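Local coordinates for protein D-alanyl transferase DltD (Enterococcus faecium TX0133A04, PDB 6PFX) that probably transfers D-alanine to lipoteichoic acid at the membrane of this Gram-positive bacterium, at residues Ala144-Leu148 against Leu163-Lys167. Numbering follows the deposited sequence.
Sequences ARRLL and LQTIK
K167 lays its extended aliphatic chain across the methylenes of R145 at about a right angle, with K167 CG 3.6 Å from R145 CG. CG of K167 stands opposite its own backbone N (chi1 175°), and the straight chain beyond it carries the ammonium past R145 to a water. That water accepts from K167 NZ and donates to R145 O; long, flexible side chains suit this partly exposed edge, offering carbon to the interface and their charged ends to ordered water. A second water donates to K167 O and accepts a weak bond from NH1 of R145, whose chain bends at chi3. R145 NE and K167 NZ lie 6.0 Å apart, which probably eases their like-charge repulsion.

Deeper in, A144 is small enough to let the backbones close to 5.2 Å between A144 CA and L163 CA. Its methyl meets L163 O and CG2 of I166. L148 and L163 lie alongside each other, pointing opposite ways, L148 CG 3.9 Å from L163 CB; branched leucines suit this place, spreading methyls over the partner's stem. CD1 of L163 also reaches CB of L147. L148 sets its CD1 3.7 Å from Q164 CD, because a bend at chi2 (-70°) brings the amide back toward the interface. W129 of helix 123-132 touches both L147 and L163, extending the apolar layer. The C-terminal parts of helices 138-147 and 157-167 thus join in the helical surroundings of the parallel sheet, an α/β architecture consistent with the SGNH-hydrolase clan.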
loop_
_atom_site.group_PDB
_atom_site.type_symbol
_atom_site.label_atom_id
_atom_site.label_comp_id
_atom_site.label_asym_id
_atom_site.label_seq_id
_atom_site.Cartn_x
_atom_site.Cartn_y
_atom_site.Cartn_z
ATOM N N ALA A 144 -18.248 -7.567 -2.598
ATOM C CA ALA A 144 -19.560 -7.440 -1.972
ATOM C C ALA A 144 -19.645 -8.317 -0.732
ATOM O O ALA A 144 -20.135 -7.883 0.316
ATOM C CB ALA A 144 -20.670 -7.807 -2.956
ATOM N N ARG A 145 -19.120 -9.540 -0.828
ATOM C CA ARG A 145 -19.093 -10.443 0.315
ATOM C C ARG A 145 -18.317 -9.833 1.470
ATOM O O ARG A 145 -18.737 -9.915 2.631
ATOM C CB ARG A 145 -18.451 -11.770 -0.095
ATOM C CG ARG A 145 -19.372 -12.700 -0.843
ATOM C CD ARG A 145 -18.953 -14.161 -0.717
ATOM N NE ARG A 145 -17.586 -14.439 -1.162
ATOM C CZ ARG A 145 -17.211 -14.541 -2.436
ATOM N NH1 ARG A 145 -18.093 -14.366 -3.412
ATOM N NH2 ARG A 145 -15.948 -14.814 -2.738
ATOM N N ARG A 146 -17.185 -9.208 1.171
ATOM C CA ARG A 146 -16.378 -8.626 2.232
ATOM C C ARG A 146 -17.084 -7.435 2.854
ATOM O O ARG A 146 -17.161 -7.316 4.082
ATOM C CB ARG A 146 -15.035 -8.186 1.672
ATOM C CG ARG A 146 -14.087 -9.313 1.393
ATOM C CD ARG A 146 -13.561 -9.892 2.696
ATOM N NE ARG A 146 -12.431 -9.146 3.251
ATOM C CZ ARG A 146 -12.217 -8.952 4.551
ATOM N NH1 ARG A 146 -13.071 -9.412 5.453
ATOM N NH2 ARG A 146 -11.154 -8.276 4.948
ATOM N N LEU A 147 -17.589 -6.528 2.017
ATOM C CA LEU A 147 -18.207 -5.320 2.538
ATOM C C LEU A 147 -19.374 -5.649 3.444
ATOM O O LEU A 147 -19.598 -4.943 4.435
ATOM C CB LEU A 147 -18.685 -4.438 1.382
ATOM C CG LEU A 147 -17.562 -3.825 0.557
ATOM C CD1 LEU A 147 -18.069 -3.063 -0.627
ATOM C CD2 LEU A 147 -16.696 -2.875 1.404
ATOM N N LEU A 148 -20.108 -6.722 3.137
ATOM C CA LEU A 148 -21.271 -7.104 3.923
ATOM C C LEU A 148 -20.919 -7.623 5.309
ATOM O O LEU A 148 -21.840 -7.896 6.086
ATOM C CB LEU A 148 -22.075 -8.176 3.195
ATOM C CG LEU A 148 -22.927 -7.667 2.037
ATOM C CD1 LEU A 148 -23.376 -8.814 1.164
ATOM C CD2 LEU A 148 -24.114 -6.893 2.577
ATOM N N LEU A 163 -25.642 -4.870 -2.393
ATOM C CA LEU A 163 -24.503 -5.767 -2.252
ATOM C C LEU A 163 -24.948 -7.224 -2.195
ATOM O O LEU A 163 -24.252 -8.106 -2.707
ATOM C CB LEU A 163 -23.694 -5.429 -1.006
ATOM C CG LEU A 163 -22.992 -4.079 -0.996
ATOM C CD1 LEU A 163 -22.296 -3.862 0.348
ATOM C CD2 LEU A 163 -22.002 -3.944 -2.154
ATOM N N GLN A 164 -26.091 -7.506 -1.561
ATOM C CA GLN A 164 -26.613 -8.872 -1.569
ATOM C C GLN A 164 -26.906 -9.363 -2.990
ATOM O O GLN A 164 -26.674 -10.533 -3.315
ATOM C CB GLN A 164 -27.865 -8.963 -0.693
ATOM C CG GLN A 164 -27.615 -8.784 0.806
ATOM C CD GLN A 164 -26.873 -9.951 1.434
ATOM O OE1 GLN A 164 -26.472 -10.896 0.749
ATOM N NE2 GLN A 164 -26.681 -9.889 2.747
ATOM N N THR A 165 -27.426 -8.487 -3.851
ATOM C CA THR A 165 -27.659 -8.850 -5.249
ATOM C C THR A 165 -26.355 -9.226 -5.944
ATOM O O THR A 165 -26.278 -10.246 -6.641
ATOM C CB THR A 165 -28.338 -7.670 -5.946
ATOM O OG1 THR A 165 -29.612 -7.423 -5.331
ATOM C CG2 THR A 165 -28.539 -7.934 -7.417
ATOM N N ILE A 166 -25.316 -8.406 -5.764
ATOM C CA ILE A 166 -24.019 -8.663 -6.383
ATOM C C ILE A 166 -23.391 -9.933 -5.828
ATOM O O ILE A 166 -22.793 -10.725 -6.567
ATOM C CB ILE A 166 -23.097 -7.437 -6.201
ATOM C CG1 ILE A 166 -23.693 -6.252 -6.953
ATOM C CG2 ILE A 166 -21.690 -7.801 -6.630
ATOM C CD1 ILE A 166 -23.057 -4.915 -6.624
ATOM N N LYS A 167 -23.502 -10.142 -4.516
ATOM C CA LYS A 167 -22.953 -11.351 -3.913
ATOM C C LYS A 167 -23.520 -12.603 -4.570
ATOM O O LYS A 167 -22.803 -13.593 -4.761
ATOM C CB LYS A 167 -23.246 -11.349 -2.415
ATOM C CG LYS A 167 -22.837 -12.619 -1.698
ATOM C CD LYS A 167 -22.970 -12.439 -0.201
ATOM C CE LYS A 167 -22.723 -13.747 0.530
ATOM N NZ LYS A 167 -22.611 -13.544 1.999
HETATM O O HOH W 1 -20.734 -11.675 3.376
HETATM O O HOH W 2 -20.481 -14.938 -3.767
#